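Local coordinates for protein lipolytic enzyme, G-D-S-L family (Bacteroides thetaiotaomicron, PDB 7BR2) that hydrolyses ester bonds as a gut microbial serine esterase of the SGNH (GDSL) family that metabolises the drug diltiazem, at residues A[13-21]-A[43-52]; A[227-238]-A[299-310]. All coordinates share one frame; numbering follows the deposited sequence.

How the contacts relate
Contact 1 belongs to the SGNH hydrolase part of the chain, where the loop 13-21, leading into strand 21-26 of the parallel sheet, packs on the end of helix 35-46 and the loop after it. Contact 2 lies farther from the chain centre and joins two strands of a separate mixed sheet. In contact 1 two hydrogen bonds frame an aromatic and sulfur-containing cluster, with Phe16, Tyr43 and Ile52 buried and Glu18 and Pro51 at the surface; in contact 2 a ladder of backbone bonds dominates, one sheet face buried and the other partly exposed. The two meet where Arg46 NH2 probably donates to Met300 O.

Contact 1: residues A[13-21]-A[43-52]; sequences VKPFKEGDR and YMTRFPNMPI
Phe16 and Tyr43 meet with their side chains set roughly perpendicular, the ring planes inclined by 33°, where the loop before the first strand of the SGNH hydrolase parallel sheet packs on the last turn of helix 35-46. The ring centroids lie 5.2 Å apart, and Phe16 CD2 comes within 3.5 Å of Tyr43 CZ. Tyr43 holds CG anti to its carbonyl carbon (chi1 -81°), which carries the phenol across to the loop backbone; there its OH accepts Phe16 N at 2.9 Å with an N-H...O angle of 163°. The same OH is hydrogen-bonded to Gln224 OE1, tying the loop, the helix and the segment after helix 210-223 to one buried oxygen. A phenylalanine in place of Tyr43 would probably keep much of the ring packing but leave Phe16 N and Gln224 OE1 without this shared partner. Met50 runs out extended and bends at its last torsion, laying CG against Glu18 N and SD near Lys17 CA, while its CE lies in the plane of the Tyr43 ring, at the edge, 3.4 Å from Phe16 O. Two branches of Ile52 touch the loop: CD1 lies 4.0 Å from Phe16 CD2, and CG2 lies by Lys17 O. Asp20 N to Lys17 O closes the type II turn Lys17-Asp20, and Asp20 OD2 in turn accepts Lys17 N, while its OD1 bonds Thr81 OG1. At the turn's third position, Gly19 N donates almost straight to Pro51 O, at 2.9 Å.

Contact 2: residues A[227-238]-A[299-310]; sequences AGKDVANMEINA and EMNTELLKVTGL
Strands 232-237 and 303-308 run parallel, their axes approaching to 4.6 Å at an angle of 14°, and their backbone bonds link Leu304 N to Ala232 O, Met234 N to Leu304 O, Lys306 N to Met234 O and Ile236 N to Lys306 O. On one face Glu235 and Lys306 extend alongside each other in the same direction, with CG of the glutamate 3.7 Å from CD of the lysine. Lys306 bends at chi3 (-76°), and its NZ ends 3.9 Å from Glu235 OE1, a long salt bridge on a partly exposed surface. Asn233 and Leu304 are likewise aligned, OD1 resting 3.6 Å from CD2. These are the central strands of a four-stranded mixed sheet, flanked by antiparallel strands 242-247 and 335-336. Its other face is buried: Met234 crosses Leu305 obliquely, CG 3.6 Å from CD1, and Ile236 CD1 approaches the same methyl; Tyr265 and Phe263 of strand 260-267 pack against Met234 and Ile236. Glu303, also on this face, sends OE2 to Tyr265 OH and Gln345 NE2. Before the strands, Gly228 N bonds Glu299 O at 2.8 Å, and Met300 CE touches Ala227 CB at 4.0 Å.

Contact 1: residues A[13-21]-A[43-52]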
loop_
_atom_site.group_PDB
_atom_site.type_symbol
_atom_site.label_atom_id
_atom_site.label_comp_id
_atom_site.label_asym_id
_atom_site.label_seq_id
_atom_site.Cartn_x
_atom_site.Cartn_y
_atom_site.Cartn_z
ATOM N N VAL A 13 7.831 5.676 12.186
ATOM C CA VAL A 13 6.842 6.584 11.609
ATOM C C VAL A 13 5.579 6.507 12.455
ATOM O O VAL A 13 5.056 5.414 12.696
ATOM C CB VAL A 13 6.545 6.230 10.135
ATOM C CG1 VAL A 13 5.404 7.095 9.578
ATOM C CG2 VAL A 13 7.794 6.402 9.292
ATOM N N LYS A 14 5.092 7.651 12.923
ATOM C CA LYS A 14 3.892 7.609 13.747
ATOM C C LYS A 14 2.702 7.132 12.921
ATOM O O LYS A 14 2.601 7.461 11.735
ATOM C CB LYS A 14 3.553 8.968 14.353
ATOM C CG LYS A 14 4.155 9.237 15.709
ATOM C CD LYS A 14 3.802 10.653 16.135
ATOM C CE LYS A 14 4.575 11.717 15.375
ATOM N NZ LYS A 14 4.250 13.083 15.890
ATOM N N PRO A 15 1.799 6.349 13.511
ATOM C CA PRO A 15 0.605 5.918 12.776
ATOM C C PRO A 15 -0.279 7.102 12.410
ATOM O O PRO A 15 -0.228 8.167 13.027
ATOM C CB PRO A 15 -0.117 4.996 13.769
ATOM C CG PRO A 15 0.499 5.294 15.115
ATOM C CD PRO A 15 1.891 5.728 14.847
ATOM N N PHE A 16 -1.096 6.911 11.379
ATOM C CA PHE A 16 -2.109 7.911 11.064
ATOM C C PHE A 16 -3.229 7.849 12.107
ATOM O O PHE A 16 -3.513 6.792 12.683
ATOM C CB PHE A 16 -2.669 7.672 9.650
ATOM C CG PHE A 16 -1.607 7.596 8.565
ATOM C CD1 PHE A 16 -0.546 8.478 8.552
ATOM C CD2 PHE A 16 -1.680 6.631 7.561
ATOM C CE1 PHE A 16 0.430 8.412 7.553
ATOM C CE2 PHE A 16 -0.704 6.560 6.554
ATOM C CZ PHE A 16 0.354 7.452 6.558
ATOM N N LYS A 17 -3.869 8.992 12.357
ATOM C CA LYS A 17 -4.967 9.081 13.325
ATOM C C LYS A 17 -6.186 9.714 12.649
ATOM O O LYS A 17 -6.119 10.152 11.499
ATOM C CB LYS A 17 -4.571 9.871 14.581
ATOM C CG LYS A 17 -4.390 11.361 14.345
ATOM C CD LYS A 17 -3.978 12.092 15.638
ATOM C CE LYS A 17 -3.744 13.603 15.419
ATOM N NZ LYS A 17 -4.990 14.362 15.059
ATOM N N GLU A 18 -7.313 9.752 13.369
ATOM C CA GLU A 18 -8.576 10.193 12.779
ATOM C C GLU A 18 -8.427 11.551 12.109
ATOM O O GLU A 18 -7.832 12.468 12.667
ATOM C CB GLU A 18 -9.678 10.248 13.835
ATOM C CG GLU A 18 -11.046 10.693 13.286
ATOM C CD GLU A 18 -11.348 12.190 13.449
ATOM O OE1 GLU A 18 -12.043 12.770 12.578
ATOM O OE2 GLU A 18 -10.874 12.798 14.428
ATOM N N GLY A 19 -8.935 11.659 10.881
ATOM C CA GLY A 19 -8.913 12.919 10.171
ATOM C C GLY A 19 -7.649 13.223 9.393
ATOM O O GLY A 19 -7.570 14.291 8.772
ATOM N N ASP A 20 -6.656 12.338 9.415
ATOM C CA ASP A 20 -5.414 12.574 8.690
ATOM C C ASP A 20 -5.666 12.590 7.181
ATOM O O ASP A 20 -6.617 11.994 6.671
ATOM C CB ASP A 20 -4.382 11.498 9.045
ATOM C CG ASP A 20 -3.384 11.956 10.108
ATOM O OD1 ASP A 20 -3.152 13.180 10.240
ATOM O OD2 ASP A 20 -2.864 11.084 10.847
ATOM N N ARG A 21 -4.829 13.339 6.483
ATOM C CA ARG A 21 -4.779 13.370 5.027
ATOM C C ARG A 21 -3.341 13.019 4.649
ATOM O O ARG A 21 -2.450 13.874 4.710
ATOM C CB ARG A 21 -5.211 14.737 4.503
ATOM C CG ARG A 21 -6.623 15.141 4.948
ATOM C CD ARG A 21 -6.915 16.614 4.675
ATOM N NE ARG A 21 -6.924 16.937 3.242
ATOM C CZ ARG A 21 -7.908 16.623 2.398
ATOM N NH1 ARG A 21 -8.981 15.946 2.815
ATOM N NH2 ARG A 21 -7.815 16.975 1.123
ATOM N N TYR A 43 -5.886 0.459 7.176
ATOM C CA TYR A 43 -6.553 1.346 8.134
ATOM C C TYR A 43 -8.074 1.212 8.071
ATOM O O TYR A 43 -8.747 1.357 9.094
ATOM C CB TYR A 43 -6.167 2.804 7.883
ATOM C CG TYR A 43 -4.841 3.197 8.473
ATOM C CD1 TYR A 43 -3.649 2.898 7.829
ATOM C CD2 TYR A 43 -4.779 3.852 9.696
ATOM C CE1 TYR A 43 -2.431 3.258 8.385
ATOM C CE2 TYR A 43 -3.577 4.208 10.260
ATOM C CZ TYR A 43 -2.403 3.911 9.604
ATOM O OH TYR A 43 -1.202 4.286 10.173
ATOM N N MET A 44 -8.626 0.849 6.905
ATOM C CA MET A 44 -10.073 0.752 6.775
ATOM C C MET A 44 -10.603 -0.478 7.491
ATOM O O MET A 44 -11.727 -0.458 8.005
ATOM C CB MET A 44 -10.501 0.665 5.301
ATOM C CG MET A 44 -10.159 1.847 4.380
ATOM S SD MET A 44 -10.239 1.338 2.642
ATOM C CE MET A 44 -10.344 2.939 1.809
ATOM N N THR A 45 -9.826 -1.560 7.519
ATOM C CA THR A 45 -10.329 -2.780 8.136
ATOM C C THR A 45 -9.899 -2.948 9.588
ATOM O O THR A 45 -10.653 -3.514 10.382
ATOM C CB THR A 45 -9.912 -3.990 7.308
ATOM O OG1 THR A 45 -8.492 -3.955 7.120
ATOM C CG2 THR A 45 -10.589 -3.927 5.966
ATOM N N ARG A 46 -8.678 -2.530 9.944
ATOM C CA ARG A 46 -8.170 -2.633 11.311
ATOM C C ARG A 46 -8.690 -1.513 12.230
ATOM O O ARG A 46 -8.860 -1.731 13.440
ATOM C CB ARG A 46 -6.650 -2.654 11.296
ATOM C CG ARG A 46 -6.010 -3.159 12.595
ATOM C CD ARG A 46 -6.344 -4.616 12.878
ATOM N NE ARG A 46 -6.246 -5.376 11.646
ATOM C CZ ARG A 46 -5.155 -6.029 11.263
ATOM N NH1 ARG A 46 -4.067 -5.981 12.012
ATOM N NH2 ARG A 46 -5.141 -6.684 10.107
ATOM N N PHE A 47 -8.880 -0.288 11.722
ATOM C CA PHE A 47 -9.375 0.824 12.535
ATOM C C PHE A 47 -10.641 1.381 11.889
ATOM O O PHE A 47 -10.666 2.540 11.453
ATOM C CB PHE A 47 -8.300 1.897 12.690
ATOM C CG PHE A 47 -7.006 1.362 13.203
ATOM C CD1 PHE A 47 -6.899 0.859 14.496
ATOM C CD2 PHE A 47 -5.904 1.302 12.372
ATOM C CE1 PHE A 47 -5.704 0.340 14.954
ATOM C CE2 PHE A 47 -4.702 0.784 12.831
ATOM C CZ PHE A 47 -4.604 0.301 14.119
ATOM N N PRO A 48 -11.724 0.592 11.857
ATOM C CA PRO A 48 -12.909 0.988 11.073
ATOM C C PRO A 48 -13.606 2.239 11.573
ATOM O O PRO A 48 -14.337 2.880 10.795
ATOM C CB PRO A 48 -13.830 -0.231 11.193
ATOM C CG PRO A 48 -13.436 -0.860 12.530
ATOM C CD PRO A 48 -11.937 -0.671 12.601
ATOM N N ASN A 49 -13.403 2.624 12.831
ATOM C CA ASN A 49 -14.023 3.818 13.375
ATOM C C ASN A 49 -13.079 5.007 13.368
ATOM O O ASN A 49 -13.382 6.030 13.988
ATOM C CB ASN A 49 -14.518 3.569 14.800
ATOM C CG ASN A 49 -15.451 2.373 14.898
ATOM O OD1 ASN A 49 -16.547 2.372 14.340
ATOM N ND2 ASN A 49 -15.028 1.354 15.644
ATOM N N MET A 50 -11.948 4.906 12.675
ATOM C CA MET A 50 -10.950 5.972 12.632
ATOM C C MET A 50 -10.728 6.383 11.177
ATOM O O MET A 50 -9.716 6.016 10.564
ATOM C CB MET A 50 -9.644 5.518 13.283
ATOM C CG MET A 50 -8.708 6.645 13.607
ATOM S SD MET A 50 -7.059 6.076 14.047
ATOM C CE MET A 50 -6.552 5.269 12.539
ATOM N N PRO A 51 -11.663 7.134 10.585
ATOM C CA PRO A 51 -11.539 7.446 9.153
ATOM C C PRO A 51 -10.341 8.334 8.875
ATOM O O PRO A 51 -10.060 9.288 9.605
ATOM C CB PRO A 51 -12.853 8.165 8.819
ATOM C CG PRO A 51 -13.335 8.697 10.108
ATOM C CD PRO A 51 -12.892 7.702 11.165
ATOM N N ILE A 52 -9.633 7.997 7.802
ATOM C CA ILE A 52 -8.528 8.777 7.286
ATOM C C ILE A 52 -8.718 8.896 5.776
ATOM O O ILE A 52 -9.613 8.279 5.194
ATOM C CB ILE A 52 -7.163 8.134 7.603
ATOM C CG1 ILE A 52 -7.021 6.814 6.832
ATOM C CG2 ILE A 52 -7.044 7.865 9.100
ATOM C CD1 ILE A 52 -5.613 6.333 6.721
#

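Contact 2: residues A[227-238]-A[299-310]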
loop_
_atom_site.group_PDB
_atom_site.type_symbol
_atom_site.label_atom_id
_atom_site.label_comp_id
_atom_site.label_asym_id
_atom_site.label_seq_id
_atom_site.Cartn_x
_atom_site.Cartn_y
_atom_site.Cartn_z
ATOM N N ALA A 227 3.419 -4.275 13.296
ATOM C CA ALA A 227 3.902 -5.647 13.180
ATOM C C ALA A 227 3.849 -6.338 14.535
ATOM O O ALA A 227 4.380 -5.828 15.528
ATOM C CB ALA A 227 5.324 -5.668 12.625
ATOM N N GLY A 228 3.208 -7.496 14.578
ATOM C CA GLY A 228 3.050 -8.237 15.808
ATOM C C GLY A 228 1.727 -8.028 16.507
ATOM O O GLY A 228 1.470 -8.685 17.529
ATOM N N LYS A 229 0.901 -7.113 16.021
ATOM C CA LYS A 229 -0.399 -6.871 16.618
ATOM C C LYS A 229 -1.489 -7.658 15.905
ATOM O O LYS A 229 -1.576 -7.669 14.672
ATOM C CB LYS A 229 -0.694 -5.371 16.630
ATOM C CG LYS A 229 0.267 -4.627 17.550
ATOM C CD LYS A 229 -0.071 -3.156 17.662
ATOM C CE LYS A 229 0.974 -2.409 18.493
ATOM N NZ LYS A 229 0.807 -0.917 18.409
ATOM N N ASP A 230 -2.321 -8.317 16.696
ATOM C CA ASP A 230 -3.270 -9.299 16.205
ATOM C C ASP A 230 -4.573 -8.620 15.824
ATOM O O ASP A 230 -4.987 -7.637 16.445
ATOM C CB ASP A 230 -3.565 -10.332 17.297
ATOM C CG ASP A 230 -2.521 -11.419 17.378
ATOM O OD1 ASP A 230 -1.740 -11.578 16.429
ATOM O OD2 ASP A 230 -2.469 -12.104 18.422
ATOM N N VAL A 231 -5.244 -9.188 14.827
ATOM C CA VAL A 231 -6.607 -8.769 14.524
ATOM C C VAL A 231 -7.490 -8.972 15.746
ATOM O O VAL A 231 -8.143 -8.043 16.235
ATOM C CB VAL A 231 -7.151 -9.547 13.314
ATOM C CG1 VAL A 231 -8.575 -9.127 13.015
ATOM C CG2 VAL A 231 -6.236 -9.385 12.100
ATOM N N ALA A 232 -7.478 -10.188 16.279
ATOM C CA ALA A 232 -8.124 -10.528 17.536
ATOM C C ALA A 232 -7.502 -11.830 18.021
ATOM O O ALA A 232 -6.937 -12.599 17.241
ATOM C CB ALA A 232 -9.644 -10.661 17.387
ATOM N N ASN A 233 -7.585 -12.054 19.324
ATOM C CA ASN A 233 -6.980 -13.233 19.945
ATOM C C ASN A 233 -7.960 -13.726 21.002
ATOM O O ASN A 233 -8.094 -13.117 22.068
ATOM C CB ASN A 233 -5.616 -12.887 20.543
ATOM C CG ASN A 233 -4.732 -14.116 20.758
ATOM O OD1 ASN A 233 -5.207 -15.244 20.755
ATOM N ND2 ASN A 233 -3.441 -13.887 20.975
ATOM N N MET A 234 -8.676 -14.800 20.695
ATOM C CA MET A 234 -9.654 -15.336 21.627
ATOM C C MET A 234 -9.275 -16.766 22.000
ATOM O O MET A 234 -8.849 -17.562 21.151
ATOM C CB MET A 234 -11.071 -15.300 21.054
ATOM C CG MET A 234 -11.280 -16.270 19.923
ATOM S SD MET A 234 -12.603 -15.772 18.828
ATOM C CE MET A 234 -11.638 -15.307 17.395
ATOM N N GLU A 235 -9.435 -17.073 23.283
ATOM C CA GLU A 235 -9.195 -18.400 23.825
ATOM C C GLU A 235 -10.378 -18.766 24.700
ATOM O O GLU A 235 -10.651 -18.072 25.690
ATOM C CB GLU A 235 -7.908 -18.466 24.646
ATOM C CG GLU A 235 -7.500 -19.887 25.016
ATOM C CD GLU A 235 -6.268 -19.942 25.910
ATOM O OE1 GLU A 235 -5.369 -19.078 25.781
ATOM O OE2 GLU A 235 -6.207 -20.860 26.753
ATOM N N ILE A 236 -11.068 -19.844 24.322
ATOM C CA ILE A 236 -12.215 -20.383 25.041
ATOM C C ILE A 236 -11.854 -21.758 25.594
ATOM O O ILE A 236 -11.441 -22.652 24.843
ATOM C CB ILE A 236 -13.458 -20.474 24.137
ATOM C CG1 ILE A 236 -13.982 -19.081 23.773
ATOM C CG2 ILE A 236 -14.520 -21.359 24.775
ATOM C CD1 ILE A 236 -13.367 -18.470 22.539
ATOM N N ASN A 237 -12.039 -21.935 26.899
ATOM C CA ASN A 237 -11.940 -23.258 27.500
ATOM C C ASN A 237 -13.313 -23.917 27.490
ATOM O O ASN A 237 -14.256 -23.417 28.112
ATOM C CB ASN A 237 -11.344 -23.175 28.908
ATOM C CG ASN A 237 -11.272 -24.533 29.594
ATOM O OD1 ASN A 237 -12.301 -25.143 29.884
ATOM N ND2 ASN A 237 -10.059 -25.054 29.762
ATOM N N ALA A 238 -13.411 -25.055 26.801
ATOM C CA ALA A 238 -14.710 -25.686 26.605
ATOM C C ALA A 238 -15.286 -26.239 27.902
ATOM O O ALA A 238 -16.502 -26.178 28.107
ATOM C CB ALA A 238 -14.602 -26.788 25.552
ATOM N N GLU A 299 2.461 -11.606 11.287
ATOM C CA GLU A 299 2.713 -10.340 11.965
ATOM C C GLU A 299 1.532 -9.377 11.911
ATOM O O GLU A 299 1.368 -8.564 12.833
ATOM C CB GLU A 299 3.955 -9.654 11.385
ATOM C CG GLU A 299 5.231 -10.413 11.689
ATOM C CD GLU A 299 6.490 -9.734 11.192
ATOM O OE1 GLU A 299 6.445 -8.525 10.887
ATOM O OE2 GLU A 299 7.529 -10.420 11.089
ATOM N N MET A 300 0.694 -9.460 10.875
ATOM C CA MET A 300 -0.337 -8.447 10.662
ATOM C C MET A 300 -1.705 -8.982 10.284
ATOM O O MET A 300 -2.635 -8.181 10.179
ATOM C CB MET A 300 0.094 -7.446 9.586
ATOM C CG MET A 300 1.215 -6.550 10.010
ATOM S SD MET A 300 1.623 -5.329 8.747
ATOM C CE MET A 300 3.120 -4.658 9.478
ATOM N N ASN A 301 -1.871 -10.273 10.045
ATOM C CA ASN A 301 -3.177 -10.798 9.683
ATOM C C ASN A 301 -3.483 -12.059 10.468
ATOM O O ASN A 301 -3.815 -13.100 9.905
ATOM C CB ASN A 301 -3.290 -11.046 8.185
ATOM C CG ASN A 301 -4.710 -10.889 7.693
ATOM O OD1 ASN A 301 -5.568 -10.379 8.415
ATOM N ND2 ASN A 301 -4.978 -11.359 6.485
ATOM N N THR A 302 -3.396 -11.970 11.799
ATOM C CA THR A 302 -3.708 -13.087 12.692
ATOM C C THR A 302 -4.981 -12.788 13.487
ATOM O O THR A 302 -4.979 -11.943 14.393
ATOM C CB THR A 302 -2.531 -13.370 13.624
ATOM O OG1 THR A 302 -1.431 -13.858 12.849
ATOM C CG2 THR A 302 -2.909 -14.417 14.655
ATOM N N GLU A 303 -6.054 -13.501 13.156
ATOM C CA GLU A 303 -7.319 -13.481 13.884
ATOM C C GLU A 303 -7.452 -14.857 14.534
ATOM O O GLU A 303 -8.081 -15.776 13.993
ATOM C CB GLU A 303 -8.499 -13.164 12.932
ATOM C CG GLU A 303 -9.839 -12.998 13.627
ATOM C CD GLU A 303 -11.013 -12.849 12.659
ATOM O OE1 GLU A 303 -10.835 -13.020 11.429
ATOM O OE2 GLU A 303 -12.128 -12.549 13.142
ATOM N N LEU A 304 -6.852 -15.003 15.713
ATOM C CA LEU A 304 -6.584 -16.326 16.269
ATOM C C LEU A 304 -7.775 -16.846 17.064
ATOM O O LEU A 304 -8.270 -16.173 17.974
ATOM C CB LEU A 304 -5.334 -16.297 17.147
ATOM C CG LEU A 304 -4.764 -17.696 17.414
ATOM C CD1 LEU A 304 -4.151 -18.329 16.156
ATOM C CD2 LEU A 304 -3.748 -17.662 18.549
ATOM N N LEU A 305 -8.233 -18.046 16.719
ATOM C CA LEU A 305 -9.248 -18.742 17.499
ATOM C C LEU A 305 -8.619 -19.959 18.175
ATOM O O LEU A 305 -8.166 -20.895 17.500
ATOM C CB LEU A 305 -10.436 -19.152 16.630
ATOM C CG LEU A 305 -11.400 -20.129 17.309
ATOM C CD1 LEU A 305 -12.064 -19.502 18.529
ATOM C CD2 LEU A 305 -12.458 -20.610 16.310
ATOM N N LYS A 306 -8.598 -19.940 19.506
ATOM C CA LYS A 306 -8.056 -21.025 20.314
ATOM C C LYS A 306 -9.164 -21.547 21.214
ATOM O O LYS A 306 -9.709 -20.798 22.033
ATOM C CB LYS A 306 -6.860 -20.554 21.155
ATOM C CG LYS A 306 -6.022 -21.697 21.704
ATOM C CD LYS A 306 -4.931 -21.226 22.635
ATOM C CE LYS A 306 -3.779 -20.612 21.862
ATOM N NZ LYS A 306 -3.002 -19.698 22.736
ATOM N N VAL A 307 -9.459 -22.837 21.097
ATOM C CA VAL A 307 -10.471 -23.495 21.912
ATOM C C VAL A 307 -9.763 -24.671 22.566
ATOM O O VAL A 307 -9.531 -25.703 21.928
ATOM C CB VAL A 307 -11.673 -23.968 21.093
ATOM C CG1 VAL A 307 -12.757 -24.527 22.007
ATOM C CG2 VAL A 307 -12.189 -22.844 20.212
ATOM N N THR A 308 -9.409 -24.526 23.831
ATOM C CA THR A 308 -8.799 -25.614 24.587
ATOM C C THR A 308 -9.913 -26.255 25.394
ATOM O O THR A 308 -10.478 -25.608 26.276
ATOM C CB THR A 308 -7.699 -25.115 25.521
ATOM O OG1 THR A 308 -8.307 -24.323 26.542
ATOM C CG2 THR A 308 -6.699 -24.253 24.766
ATOM N N GLY A 309 -10.086 -27.552 25.230
ATOM C CA GLY A 309 -11.214 -28.270 25.777
ATOM C C GLY A 309 -11.293 -29.601 25.082
ATOM O O GLY A 309 -10.276 -30.090 24.597
ATOM N N LEU A 310 -12.473 -30.214 25.057
ATOM C CA LEU A 310 -12.601 -31.578 24.547
ATOM C C LEU A 310 -11.999 -31.776 23.171
ATOM O O LEU A 310 -11.803 -30.800 22.426
ATOM C CB LEU A 310 -14.066 -31.977 24.527
ATOM C CG LEU A 310 -14.719 -32.202 25.885
ATOM C CD1 LEU A 310 -15.997 -32.865 25.504
ATOM C CD2 LEU A 310 -13.920 -33.079 26.896
#